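PDB 5OCS: putative NADH-depentdent flavin oxidoreductase from Cupriavidus metallidurans, which binds FMN and probably works as an NADPH-dependent ene-reductase of the Old Yellow Enzyme family, passing reducing equivalents from the nicotinamide through the flavin. Local coordinates for residues D[2-6]-D[16-20]; D[24-28]-D[111-115]; D[27-33]-D[65-71]; D[60-66]-D[102-108]; D[160-165]-D[217-222]. All coordinates share one frame; numbering follows the deposited sequence.

Contact 1: D[2-6]-D[16-20]; sequences PHLFD and ANRIA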
# COMPACT_ATOMS: atom_id res chain seq x y z
N PRO D 2 -12.74 27.35 6.91
CA PRO D 2 -12.55 25.97 6.44
C PRO D 2 -11.18 25.37 6.81
O PRO D 2 -10.17 26.08 6.92
CB PRO D 2 -12.73 26.10 4.91
CG PRO D 2 -12.62 27.55 4.59
CD PRO D 2 -12.35 28.30 5.86
N HIS D 3 -11.17 24.05 7.02
CA HIS D 3 -9.93 23.30 7.31
C HIS D 3 -9.79 22.10 6.40
O HIS D 3 -10.79 21.59 5.90
CB HIS D 3 -9.92 22.82 8.75
CG HIS D 3 -9.95 23.95 9.71
ND1 HIS D 3 -8.84 24.72 9.95
CD2 HIS D 3 -10.97 24.51 10.39
CE1 HIS D 3 -9.16 25.69 10.79
NE2 HIS D 3 -10.45 25.58 11.07
N LEU D 4 -8.55 21.63 6.24
CA LEU D 4 -8.25 20.45 5.42
C LEU D 4 -9.10 19.21 5.77
O LEU D 4 -9.59 18.48 4.88
CB LEU D 4 -6.78 20.11 5.53
CG LEU D 4 -6.27 19.05 4.56
CD1 LEU D 4 -6.34 19.54 3.13
CD2 LEU D 4 -4.88 18.68 4.96
N PHE D 5 -9.27 19.00 7.08
CA PHE D 5 -10.02 17.87 7.57
C PHE D 5 -11.50 18.12 7.84
O PHE D 5 -12.14 17.27 8.40
CB PHE D 5 -9.29 17.20 8.76
CG PHE D 5 -8.11 16.43 8.33
CD1 PHE D 5 -8.29 15.13 7.85
CD2 PHE D 5 -6.83 16.99 8.27
CE1 PHE D 5 -7.23 14.40 7.39
CE2 PHE D 5 -5.75 16.24 7.81
CZ PHE D 5 -5.96 14.95 7.36
N ASP D 6 -12.08 19.19 7.30
CA ASP D 6 -13.52 19.33 7.27
C ASP D 6 -14.11 18.38 6.26
O ASP D 6 -13.56 18.24 5.15
CB ASP D 6 -13.96 20.70 6.80
CG ASP D 6 -13.62 21.79 7.76
OD1 ASP D 6 -13.29 21.54 8.92
OD2 ASP D 6 -13.71 22.94 7.30
N ALA D 16 -14.97 12.66 3.16
CA ALA D 16 -14.52 12.65 4.54
C ALA D 16 -13.64 13.86 4.94
O ALA D 16 -13.60 14.26 6.10
CB ALA D 16 -13.80 11.35 4.83
N ASN D 17 -12.92 14.41 3.97
CA ASN D 17 -12.07 15.57 4.15
C ASN D 17 -11.78 16.19 2.78
O ASN D 17 -12.36 15.74 1.83
CB ASN D 17 -10.79 15.19 4.88
CG ASN D 17 -10.06 14.03 4.21
OD1 ASN D 17 -9.72 14.11 3.04
ND2 ASN D 17 -9.82 12.94 4.96
N ARG D 18 -10.94 17.22 2.72
CA ARG D 18 -10.72 17.97 1.50
C ARG D 18 -9.55 17.45 0.69
O ARG D 18 -9.16 18.10 -0.27
CB ARG D 18 -10.53 19.43 1.84
CG ARG D 18 -11.82 20.02 2.44
CD ARG D 18 -11.49 21.43 2.90
NE ARG D 18 -12.67 21.96 3.60
CZ ARG D 18 -13.71 22.54 3.02
NH1 ARG D 18 -13.72 22.83 1.74
NH2 ARG D 18 -14.75 22.89 3.78
N ILE D 19 -9.04 16.25 1.04
CA ILE D 19 -7.89 15.65 0.37
C ILE D 19 -8.34 14.75 -0.75
O ILE D 19 -9.10 13.83 -0.51
CB ILE D 19 -6.97 14.86 1.34
CG1 ILE D 19 -6.47 15.75 2.48
CG2 ILE D 19 -5.76 14.31 0.60
CD1 ILE D 19 -6.02 14.95 3.66
N ALA D 20 -7.88 15.03 -1.98
CA ALA D 20 -8.14 14.16 -3.12
C ALA D 20 -6.84 13.56 -3.59
O ALA D 20 -5.80 14.26 -3.63
CB ALA D 20 -8.80 14.94 -4.26
O HOH W 1 -11.93 14.48 9.13

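Contact 2: D[24-28]-D[111-115]; sequences MCQYS and EAPWD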
# COMPACT_ATOMS: atom_id res chain seq x y z
N MET D 24 -3.15 9.60 -11.40
CA MET D 24 -1.75 9.49 -11.70
C MET D 24 -1.56 8.28 -12.58
O MET D 24 -1.76 7.17 -12.12
CB MET D 24 -0.93 9.34 -10.42
CG MET D 24 -0.78 10.63 -9.67
SD MET D 24 0.13 10.43 -8.11
CE MET D 24 -1.10 9.67 -7.08
N CYS D 25 -1.18 8.51 -13.84
CA CYS D 25 -0.96 7.42 -14.79
C CYS D 25 0.04 6.42 -14.25
O CYS D 25 1.08 6.81 -13.71
CB CYS D 25 -0.45 7.97 -16.14
SG CYS D 25 -1.74 8.89 -16.98
N GLN D 26 -0.30 5.13 -14.38
CA GLN D 26 0.54 4.07 -13.93
C GLN D 26 1.20 3.31 -15.09
O GLN D 26 2.14 2.56 -14.83
CB GLN D 26 -0.26 3.08 -13.05
CG GLN D 26 -0.84 3.70 -11.81
CD GLN D 26 0.25 4.23 -10.92
OE1 GLN D 26 1.07 3.44 -10.40
NE2 GLN D 26 0.34 5.54 -10.80
N TYR D 27 0.69 3.46 -16.32
CA TYR D 27 1.30 2.79 -17.50
C TYR D 27 1.48 1.30 -17.25
O TYR D 27 2.48 0.72 -17.63
CB TYR D 27 2.67 3.45 -17.84
CG TYR D 27 2.62 4.95 -17.84
CD1 TYR D 27 2.18 5.64 -18.97
CD2 TYR D 27 3.03 5.69 -16.72
CE1 TYR D 27 2.09 7.04 -18.97
CE2 TYR D 27 2.97 7.08 -16.71
CZ TYR D 27 2.50 7.74 -17.86
OH TYR D 27 2.41 9.11 -17.87
N SER D 28 0.52 0.67 -16.57
CA SER D 28 0.65 -0.72 -16.10
C SER D 28 -0.52 -1.61 -16.50
O SER D 28 -0.82 -2.61 -15.83
CB SER D 28 0.80 -0.70 -14.57
OG SER D 28 2.02 -0.09 -14.21
N GLU D 111 5.52 6.49 -25.55
CA GLU D 111 6.16 5.55 -24.63
C GLU D 111 5.89 6.00 -23.21
O GLU D 111 5.63 7.19 -22.96
CB GLU D 111 7.69 5.52 -24.85
CG GLU D 111 8.12 4.99 -26.21
CD GLU D 111 7.98 3.47 -26.38
OE1 GLU D 111 7.31 2.77 -25.58
OE2 GLU D 111 8.48 2.93 -27.38
N ALA D 112 5.93 5.05 -22.28
CA ALA D 112 5.88 5.33 -20.85
C ALA D 112 7.13 6.09 -20.38
O ALA D 112 8.15 6.12 -21.11
CB ALA D 112 5.69 4.02 -20.09
N PRO D 113 7.07 6.76 -19.21
CA PRO D 113 8.21 7.64 -18.79
C PRO D 113 9.54 6.90 -18.73
O PRO D 113 10.56 7.40 -19.21
CB PRO D 113 7.79 8.11 -17.40
CG PRO D 113 6.28 8.10 -17.44
CD PRO D 113 5.91 6.92 -18.31
N TRP D 114 9.54 5.70 -18.15
CA TRP D 114 10.77 4.90 -18.04
C TRP D 114 11.31 4.43 -19.40
O TRP D 114 12.48 4.03 -19.48
CB TRP D 114 10.63 3.69 -17.09
CG TRP D 114 9.35 2.92 -17.24
CD1 TRP D 114 9.08 1.87 -18.08
CD2 TRP D 114 8.15 3.16 -16.50
NE1 TRP D 114 7.78 1.47 -17.93
CE2 TRP D 114 7.19 2.24 -16.97
CE3 TRP D 114 7.77 4.10 -15.53
CZ2 TRP D 114 5.89 2.20 -16.45
CZ3 TRP D 114 6.51 4.06 -15.03
CH2 TRP D 114 5.57 3.11 -15.47
N ASP D 115 10.48 4.48 -20.44
CA ASP D 115 10.92 4.20 -21.80
C ASP D 115 11.19 5.46 -22.63
O ASP D 115 11.36 5.36 -23.84
CB ASP D 115 9.90 3.30 -22.49
CG ASP D 115 9.77 1.94 -21.82
OD1 ASP D 115 10.80 1.42 -21.34
OD2 ASP D 115 8.65 1.44 -21.74

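Contact 3: D[27-33]-D[65-71]; sequences YSAQEGN and RITPTDL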
# COMPACT_ATOMS: atom_id res chain seq x y z
N TYR D 27 0.69 3.46 -16.32
CA TYR D 27 1.30 2.79 -17.50
C TYR D 27 1.48 1.30 -17.25
O TYR D 27 2.48 0.72 -17.63
CB TYR D 27 2.67 3.45 -17.84
CG TYR D 27 2.62 4.95 -17.84
CD1 TYR D 27 2.18 5.64 -18.97
CD2 TYR D 27 3.03 5.69 -16.72
CE1 TYR D 27 2.09 7.04 -18.97
CE2 TYR D 27 2.97 7.08 -16.71
CZ TYR D 27 2.50 7.74 -17.86
OH TYR D 27 2.41 9.11 -17.87
N SER D 28 0.52 0.67 -16.57
CA SER D 28 0.65 -0.72 -16.10
C SER D 28 -0.52 -1.61 -16.50
O SER D 28 -0.82 -2.61 -15.83
CB SER D 28 0.80 -0.70 -14.57
OG SER D 28 2.02 -0.09 -14.21
N ALA D 29 -1.27 -1.21 -17.53
CA ALA D 29 -2.38 -1.98 -18.05
C ALA D 29 -1.94 -2.80 -19.28
O ALA D 29 -0.88 -2.53 -19.88
CB ALA D 29 -3.56 -1.06 -18.39
N GLN D 30 -2.75 -3.77 -19.63
CA GLN D 30 -2.49 -4.64 -20.81
C GLN D 30 -3.70 -4.58 -21.69
O GLN D 30 -4.75 -5.06 -21.30
CB GLN D 30 -2.26 -6.09 -20.41
CG GLN D 30 -0.93 -6.33 -19.73
CD GLN D 30 -0.86 -7.63 -18.91
OE1 GLN D 30 -1.88 -8.24 -18.55
NE2 GLN D 30 0.37 -8.03 -18.59
N GLU D 31 -3.58 -3.97 -22.87
CA GLU D 31 -4.70 -3.74 -23.75
C GLU D 31 -5.89 -3.08 -23.00
O GLU D 31 -7.08 -3.44 -23.20
CB GLU D 31 -5.10 -5.03 -24.45
CG GLU D 31 -3.93 -5.67 -25.22
CD GLU D 31 -3.51 -4.91 -26.49
OE1 GLU D 31 -4.01 -3.80 -26.82
OE2 GLU D 31 -2.64 -5.45 -27.22
N GLY D 32 -5.53 -2.14 -22.12
CA GLY D 32 -6.49 -1.32 -21.38
C GLY D 32 -6.89 -1.99 -20.07
O GLY D 32 -7.48 -1.36 -19.21
N ASN D 33 -6.57 -3.27 -19.92
CA ASN D 33 -6.96 -4.01 -18.74
C ASN D 33 -6.10 -3.75 -17.50
O ASN D 33 -4.87 -3.91 -17.54
CB ASN D 33 -6.93 -5.52 -19.02
CG ASN D 33 -7.86 -5.94 -20.12
OD1 ASN D 33 -8.98 -5.49 -20.22
ND2 ASN D 33 -7.39 -6.82 -20.95
N ARG D 65 -5.44 6.30 -25.95
CA ARG D 65 -4.45 6.04 -24.90
C ARG D 65 -3.24 6.92 -25.08
O ARG D 65 -2.81 7.16 -26.22
CB ARG D 65 -3.98 4.59 -25.00
CG ARG D 65 -5.03 3.60 -24.57
CD ARG D 65 -4.51 2.18 -24.68
NE ARG D 65 -4.41 1.80 -26.09
CZ ARG D 65 -3.93 0.64 -26.53
NH1 ARG D 65 -3.48 -0.26 -25.68
NH2 ARG D 65 -3.87 0.40 -27.85
N ILE D 66 -2.64 7.36 -23.97
CA ILE D 66 -1.35 8.03 -24.05
C ILE D 66 -0.29 7.05 -24.55
O ILE D 66 0.48 7.34 -25.48
CB ILE D 66 -0.92 8.61 -22.70
CG1 ILE D 66 -2.01 9.57 -22.13
CG2 ILE D 66 0.40 9.36 -22.85
CD1 ILE D 66 -1.91 9.65 -20.61
N THR D 67 -0.28 5.87 -23.96
CA THR D 67 0.75 4.84 -24.22
C THR D 67 0.09 3.49 -24.40
O THR D 67 -1.10 3.28 -24.04
CB THR D 67 1.76 4.65 -23.06
OG1 THR D 67 1.17 3.89 -22.00
CG2 THR D 67 2.19 6.01 -22.52
N PRO D 68 0.89 2.52 -24.89
CA PRO D 68 0.30 1.19 -25.04
C PRO D 68 -0.08 0.48 -23.75
O PRO D 68 -0.79 -0.54 -23.79
CB PRO D 68 1.38 0.41 -25.81
CG PRO D 68 2.12 1.47 -26.54
CD PRO D 68 2.16 2.65 -25.65
N THR D 69 0.37 1.01 -22.61
CA THR D 69 0.02 0.41 -21.32
C THR D 69 -0.88 1.31 -20.46
O THR D 69 -1.00 1.07 -19.26
CB THR D 69 1.27 -0.04 -20.58
OG1 THR D 69 2.21 1.01 -20.47
CG2 THR D 69 1.95 -1.20 -21.28
N ASP D 70 -1.55 2.30 -21.06
CA ASP D 70 -2.58 3.00 -20.35
C ASP D 70 -3.77 2.13 -19.96
O ASP D 70 -4.20 1.23 -20.72
CB ASP D 70 -3.14 4.14 -21.18
CG ASP D 70 -2.25 5.36 -21.17
OD1 ASP D 70 -1.02 5.27 -20.93
OD2 ASP D 70 -2.87 6.46 -21.37
N LEU D 71 -4.36 2.50 -18.83
CA LEU D 71 -5.65 1.99 -18.38
C LEU D 71 -6.74 2.43 -19.38
O LEU D 71 -6.67 3.55 -19.90
CB LEU D 71 -5.97 2.47 -16.96
CG LEU D 71 -7.12 1.70 -16.31
CD1 LEU D 71 -6.78 0.22 -16.08
CD2 LEU D 71 -7.51 2.41 -15.02
O HOH W 2 -0.88 5.12 -17.97
O HOH W 3 -1.06 -3.14 -23.91
O HOH W 4 -3.26 -0.49 -22.63

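Contact 4: D[60-66]-D[102-108]; sequences VSPEGRI and AHAGRKA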
# COMPACT_ATOMS: atom_id res chain seq x y z
N VAL D 60 -10.82 6.35 -23.38
CA VAL D 60 -12.12 6.07 -23.94
C VAL D 60 -12.07 5.19 -25.21
O VAL D 60 -13.11 4.71 -25.66
CB VAL D 60 -12.96 7.37 -24.15
CG1 VAL D 60 -13.09 8.14 -22.83
CG2 VAL D 60 -12.34 8.27 -25.24
N SER D 61 -10.89 4.96 -25.76
CA SER D 61 -10.71 4.12 -26.95
C SER D 61 -9.27 3.77 -26.97
O SER D 61 -8.45 4.46 -26.37
CB SER D 61 -11.09 4.91 -28.22
OG SER D 61 -10.28 6.05 -28.42
N PRO D 62 -8.92 2.72 -27.70
CA PRO D 62 -7.49 2.38 -27.76
C PRO D 62 -6.64 3.51 -28.33
O PRO D 62 -5.56 3.75 -27.84
CB PRO D 62 -7.45 1.21 -28.76
CG PRO D 62 -8.84 0.80 -29.02
CD PRO D 62 -9.79 1.75 -28.37
N GLU D 63 -7.13 4.16 -29.39
CA GLU D 63 -6.42 5.28 -30.05
C GLU D 63 -6.24 6.51 -29.16
O GLU D 63 -5.39 7.35 -29.42
CB GLU D 63 -7.06 5.68 -31.42
CG GLU D 63 -8.42 6.37 -31.44
CD GLU D 63 -9.61 5.43 -31.44
OE1 GLU D 63 -9.46 4.25 -31.06
OE2 GLU D 63 -10.71 5.85 -31.82
N GLY D 64 -7.07 6.62 -28.12
CA GLY D 64 -7.01 7.69 -27.19
C GLY D 64 -6.08 7.46 -26.02
O GLY D 64 -5.91 8.37 -25.20
N ARG D 65 -5.44 6.30 -25.95
CA ARG D 65 -4.45 6.04 -24.90
C ARG D 65 -3.24 6.92 -25.08
O ARG D 65 -2.81 7.16 -26.22
CB ARG D 65 -3.98 4.59 -25.00
CG ARG D 65 -5.03 3.60 -24.57
CD ARG D 65 -4.51 2.18 -24.68
NE ARG D 65 -4.41 1.80 -26.09
CZ ARG D 65 -3.93 0.64 -26.53
NH1 ARG D 65 -3.48 -0.26 -25.68
NH2 ARG D 65 -3.87 0.40 -27.85
N ILE D 66 -2.64 7.36 -23.97
CA ILE D 66 -1.35 8.03 -24.05
C ILE D 66 -0.29 7.05 -24.55
O ILE D 66 0.48 7.34 -25.48
CB ILE D 66 -0.92 8.61 -22.70
CG1 ILE D 66 -2.01 9.57 -22.13
CG2 ILE D 66 0.40 9.36 -22.85
CD1 ILE D 66 -1.91 9.65 -20.61
N ALA D 102 -10.39 10.04 -20.38
CA ALA D 102 -9.33 10.70 -21.11
C ALA D 102 -9.23 10.27 -22.56
O ALA D 102 -9.64 9.19 -22.94
CB ALA D 102 -8.01 10.44 -20.41
N HIS D 103 -8.67 11.16 -23.36
CA HIS D 103 -8.26 10.88 -24.72
C HIS D 103 -7.04 11.80 -24.99
O HIS D 103 -7.14 13.02 -24.80
CB HIS D 103 -9.39 11.24 -25.67
CG HIS D 103 -9.17 10.74 -27.07
ND1 HIS D 103 -8.10 11.12 -27.84
CD2 HIS D 103 -9.93 9.95 -27.84
CE1 HIS D 103 -8.19 10.54 -29.02
NE2 HIS D 103 -9.30 9.83 -29.05
N ALA D 104 -5.92 11.20 -25.34
CA ALA D 104 -4.62 11.91 -25.47
C ALA D 104 -4.47 12.76 -26.74
O ALA D 104 -3.59 13.59 -26.82
CB ALA D 104 -3.47 10.90 -25.43
N GLY D 105 -5.32 12.52 -27.72
CA GLY D 105 -5.34 13.34 -28.92
C GLY D 105 -4.00 13.14 -29.61
O GLY D 105 -3.52 12.01 -29.72
N ARG D 106 -3.38 14.23 -30.04
CA ARG D 106 -2.09 14.14 -30.70
C ARG D 106 -0.95 13.63 -29.85
O ARG D 106 0.10 13.35 -30.39
CB ARG D 106 -1.67 15.47 -31.34
CG ARG D 106 -1.19 16.50 -30.33
CD ARG D 106 -1.18 17.86 -30.98
NE ARG D 106 -0.72 18.92 -30.09
CZ ARG D 106 -0.21 20.09 -30.50
NH1 ARG D 106 -0.02 20.33 -31.81
NH2 ARG D 106 0.16 21.00 -29.58
N LYS D 107 -1.13 13.58 -28.53
CA LYS D 107 -0.10 13.07 -27.63
C LYS D 107 -0.18 11.55 -27.40
O LYS D 107 0.63 10.97 -26.64
CB LYS D 107 -0.21 13.79 -26.30
CG LYS D 107 0.23 15.23 -26.34
CD LYS D 107 0.10 15.77 -24.91
CE LYS D 107 0.99 16.94 -24.66
NZ LYS D 107 1.08 17.23 -23.20
N ALA D 108 -1.14 10.91 -28.06
CA ALA D 108 -1.29 9.46 -28.00
C ALA D 108 -0.13 8.71 -28.65
O ALA D 108 0.80 9.34 -29.21
CB ALA D 108 -2.62 9.05 -28.63
O HOH W 5 -5.27 10.08 -30.73
O HOH W 6 -10.82 8.63 -31.32

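Contact 5: D[160-165]-D[217-222]; sequences FVAAAK and AVREAF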
# COMPACT_ATOMS: atom_id res chain seq x y z
N PHE D 160 -16.69 8.58 -25.12
CA PHE D 160 -16.80 9.15 -23.79
C PHE D 160 -18.09 8.69 -23.08
O PHE D 160 -18.08 8.33 -21.90
CB PHE D 160 -16.71 10.66 -23.80
CG PHE D 160 -15.30 11.19 -23.63
CD1 PHE D 160 -14.78 11.42 -22.36
CD2 PHE D 160 -14.48 11.46 -24.75
CE1 PHE D 160 -13.47 11.90 -22.18
CE2 PHE D 160 -13.18 11.96 -24.58
CZ PHE D 160 -12.67 12.16 -23.29
N VAL D 161 -19.18 8.74 -23.81
CA VAL D 161 -20.46 8.24 -23.34
C VAL D 161 -20.41 6.77 -22.99
O VAL D 161 -20.88 6.40 -21.91
CB VAL D 161 -21.59 8.50 -24.37
CG1 VAL D 161 -22.88 7.79 -23.94
CG2 VAL D 161 -21.83 10.01 -24.49
N ALA D 162 -19.85 5.94 -23.86
CA ALA D 162 -19.81 4.50 -23.60
C ALA D 162 -19.00 4.23 -22.34
O ALA D 162 -19.42 3.45 -21.47
CB ALA D 162 -19.28 3.70 -24.78
N ALA D 163 -17.87 4.89 -22.22
CA ALA D 163 -16.99 4.71 -21.05
C ALA D 163 -17.65 5.23 -19.77
O ALA D 163 -17.52 4.61 -18.72
CB ALA D 163 -15.64 5.39 -21.28
N ALA D 164 -18.38 6.32 -19.85
CA ALA D 164 -19.11 6.83 -18.71
C ALA D 164 -20.20 5.85 -18.22
O ALA D 164 -20.36 5.69 -17.03
CB ALA D 164 -19.74 8.15 -19.07
N LYS D 165 -20.87 5.17 -19.15
CA LYS D 165 -21.86 4.16 -18.79
C LYS D 165 -21.21 2.95 -18.15
O LYS D 165 -21.77 2.37 -17.20
CB LYS D 165 -22.69 3.76 -20.00
CG LYS D 165 -23.61 4.87 -20.47
CD LYS D 165 -24.32 4.45 -21.74
CE LYS D 165 -25.26 5.50 -22.30
NZ LYS D 165 -25.84 5.01 -23.60
N ALA D 217 -22.30 15.41 -23.01
CA ALA D 217 -22.64 14.05 -23.31
C ALA D 217 -22.39 13.10 -22.14
O ALA D 217 -23.21 12.21 -21.88
CB ALA D 217 -21.92 13.57 -24.54
N VAL D 218 -21.27 13.31 -21.45
CA VAL D 218 -20.95 12.56 -20.24
C VAL D 218 -21.95 12.83 -19.13
O VAL D 218 -22.42 11.90 -18.45
CB VAL D 218 -19.52 12.86 -19.77
CG1 VAL D 218 -19.29 12.33 -18.35
CG2 VAL D 218 -18.51 12.24 -20.76
N ARG D 219 -22.30 14.08 -18.94
CA ARG D 219 -23.21 14.46 -17.87
C ARG D 219 -24.61 13.86 -18.14
O ARG D 219 -25.31 13.48 -17.21
CB ARG D 219 -23.28 15.98 -17.78
CG ARG D 219 -24.24 16.62 -16.78
CD ARG D 219 -23.99 16.24 -15.33
NE ARG D 219 -24.35 14.86 -15.06
CZ ARG D 219 -24.19 14.25 -13.89
NH1 ARG D 219 -23.69 14.89 -12.84
NH2 ARG D 219 -24.52 12.96 -13.79
N GLU D 220 -25.00 13.84 -19.40
CA GLU D 220 -26.28 13.24 -19.78
C GLU D 220 -26.29 11.73 -19.53
O GLU D 220 -27.30 11.18 -19.05
CB GLU D 220 -26.61 13.53 -21.23
CG GLU D 220 -28.07 13.24 -21.60
CD GLU D 220 -28.38 11.79 -21.81
OE1 GLU D 220 -27.47 11.03 -22.24
OE2 GLU D 220 -29.55 11.40 -21.55
N ALA D 221 -25.19 11.06 -19.85
CA ALA D 221 -25.13 9.62 -19.77
C ALA D 221 -24.96 9.09 -18.34
O ALA D 221 -25.41 7.98 -18.04
CB ALA D 221 -24.05 9.08 -20.66
N PHE D 222 -24.24 9.82 -17.49
CA PHE D 222 -23.88 9.35 -16.14
C PHE D 222 -25.04 9.65 -15.19
O PHE D 222 -25.69 10.70 -15.32
CB PHE D 222 -22.61 10.07 -15.65
CG PHE D 222 -21.81 9.33 -14.59
CD1 PHE D 222 -21.24 8.09 -14.86
CD2 PHE D 222 -21.52 9.95 -13.36
CE1 PHE D 222 -20.48 7.43 -13.90
CE2 PHE D 222 -20.77 9.32 -12.41
CZ PHE D 222 -20.25 8.05 -12.68

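Contact 1: D[2-6]-D[16-20]
The carbonyl oxygen of L4 takes the shortest polar bond between 2-6 and 16-20: R18 N reaches L4 O at 2.8 Å, with 162° at the hydrogen. R18 then runs its side chain back along the N-terminal residues, extended from CG to NE, and its NE makes a weak, bent bond of 3.0 Å to H3 O. H3 O also closes a type I turn from H3 to D6 by accepting from D6 N. CB of P2 rests over one guanidinium face, while D6 OD2 lies at the edge, 3.7 Å from R18 NH2, a long salt bridge. OD2 is more firmly engaged by H3 N, and R18 NH1 bonds to the carbonyl of D319. Strand 19-21 is the first strand of the TIM barrel, and the H3-D6 turn packs beside its start, with L4 also touching I321 of the last strand, 320-323. On the barrel side, L4 CD1 meets I19 CG1 at 3.8 Å, and F5 CZ comes 3.7 Å from I19 CD1. N17 lies beside F5, its amide plane turned 74° from the ring; with chi1 at 53°, its OD1 folds back to accept from I19 N, an Asx turn, and its ND2 bonds to the carbonyl of G49.

Contact 2: D[24-28]-D[111-115]
Y27 and A112 bring the backbones of 24-28 and 111-115 nearest, their CA atoms 6.2 Å apart, and no hydrogen bond joins the two segments. Y27 has a positive phi (52°), and P113-W114 form a short 3-10 segment, with D115 N bonded back to A112 O. The contact is therefore carried by side chains, chiefly the Y27 ring. P113 CD sits over its centre, 3.4 Å from the ring centroid and 15° off the normal, a CH-pi contact. W114 meets the same tyrosine differently: the edge of Y27 is directed at the face of the indole six-membered ring, offset, with centroids 5.7 Å apart and planes at 90°. At the far rim of that indole, CH2 lies 3.5 Å from Q26 O, near the ring plane. A112 CB adds an apolar touch to Y27 CB at 3.8 Å. K349 and F368 of the second subunit pack on W114 and P113. C25 of 24-28 is one of the residues that bind FMN, so Y27, P113 and W114 lie beside the flavin site of an Old Yellow Enzyme, close to the second subunit.

Contact 3: D[27-33]-D[65-71]
A29 N donates to T69 O at 2.9 Å, with 160° at the hydrogen and the donor tilted 25° from the carbonyl plane; this is the firm direct bond between 27-33 and 65-71. T69 OG1 lies 2.9 Å from Y27 O, but that bond is weak and its proton has T67 OG1 as a rival acceptor. Water does much of the remaining joining. One molecule accepts from G32 N and R65 NH1 and donates to P68 O and D70 O, and a second connects E31 N to P68 O. The long salt bridge from E31 OE1 to R65 NH1 spans 3.8 Å, whereas R65 NE is engaged by the carbonyl of P62. Within 65-71, D70 pins the type I turn from T67 to D70: its OD2 accepts from I66 N and its OD1 from T67 OG1 at 2.8 Å, on the anti side but well out of the carboxylate plane. T67 OG1, held between backbone N and carbonyl carbon (chi1 77°), accepts in turn from T69 N, an ST turn. T67 CG2 stands 3.6 Å from Y27 CD1, at the ring edge, and A29 CB lies 3.3 Å from D70 O and 4.2 Å from L71 CD1. These are the loops after barrel strands 19-21 and 52-59, at the C-terminal ends where TIM barrels carry their active sites; C25 and A57, seen to bind FMN, lie close by.

Contact 4: D[60-66]-D[102-108]
Two neighbouring strands of the TIM barrel, 52-59 and 96-102, run out into loops that remain bonded to each other, and 60-66 with 102-108 are those loops. V60 N donates to A102 O at 3.1 Å, directly beyond the end of strand 52-59, and A104 N donates to G64 O at 2.8 Å (159°). H103, between the two bonded residues in sequence, lays its imidazole against G64. G64 CA sits over the centre of that ring, 3.5 Å from the centroid and only 4° off its normal, a CH-pi contact. The ring is swung there by CG standing anti to the backbone N (chi1 -169°), and its rotation is fixed by G105 N, which donates to ND1 in the ring plane. V60 CG2 reaches the edge at CD2, 3.9 Å away. Farther along, I66 CG1 packs on A104 CB at 3.8 Å. A water joins H103 NE2 to E63 OE2, which also forms a salt bridge with K155. That ND1 accepts from G105 N is consistent with a neutral imidazole, held by G64 over one face and by an in-plane bond at its edge.

Contact 5: D[160-165]-D[217-222]
A217 opens the segment with its CB against V161 CG2, 3.6 Å away. One residue on, V218 turns both methyls to use: CG2, beside the backbone N, lies 3.9 Å from F160 CB, and CG1, anti to that N (chi1 167°), lies 4.3 Å from A164 CB. The CA atoms of V161 and V218 are 5.3 Å apart, with alanines A164, A217 and A221 along the seam, consistent with the close approach. Helices 150-169 and 204-221 belong to the outer layer of the TIM barrel, flanking strands 175-179 and 228-233. Here their axes come within 8.7 Å and cross at -34°, their N-to-C directions running broadly alike, as expected of neighbouring helices of the outer layer. V218 also rests on I175, V177 and V228, placing it between the helix pair and the barrel strands. R219 faces away from 160-165 and sends NH2 to the carbonyl of F222, its NH1 bonding to that of R226. A221 brings its CB to V161 CG1 at 3.7 Å, so that this valine straddles A217 and A221, one methyl to each. The extended chain of K165 passes the same alanine, CE 4.1 Å from A221 CB. F222, the first residue to leave helical geometry, places its ring edge at A164 O, CD1 at 3.4 Å and near the ring plane, while I175 and V228 touch its side chain.

Contacts 2, 3 and 4 cluster at the flavin end of the barrel, with centres 8 to 14 Å apart. Contacts 2 and 3 share Y27 and S28, contacts 3 and 4 share R65 and I66, and I66 CD1 touches C25 SG at 3.7 Å. Contact 1 lies across the chain's centre from all three, with centres 30 to 32 Å away. Contact 5 sits on the helical layer but touches contact 4, where F160 packs on V60 and H103. Contacts 2 and 4 are buried, the first aromatic, the second built on backbone bonds and a covered imidazole; contacts 1 and 3 are partly buried and mix long salt bridges with water; contact 5, also partly buried, lacks crossing hydrogen bonds and is mainly apolar.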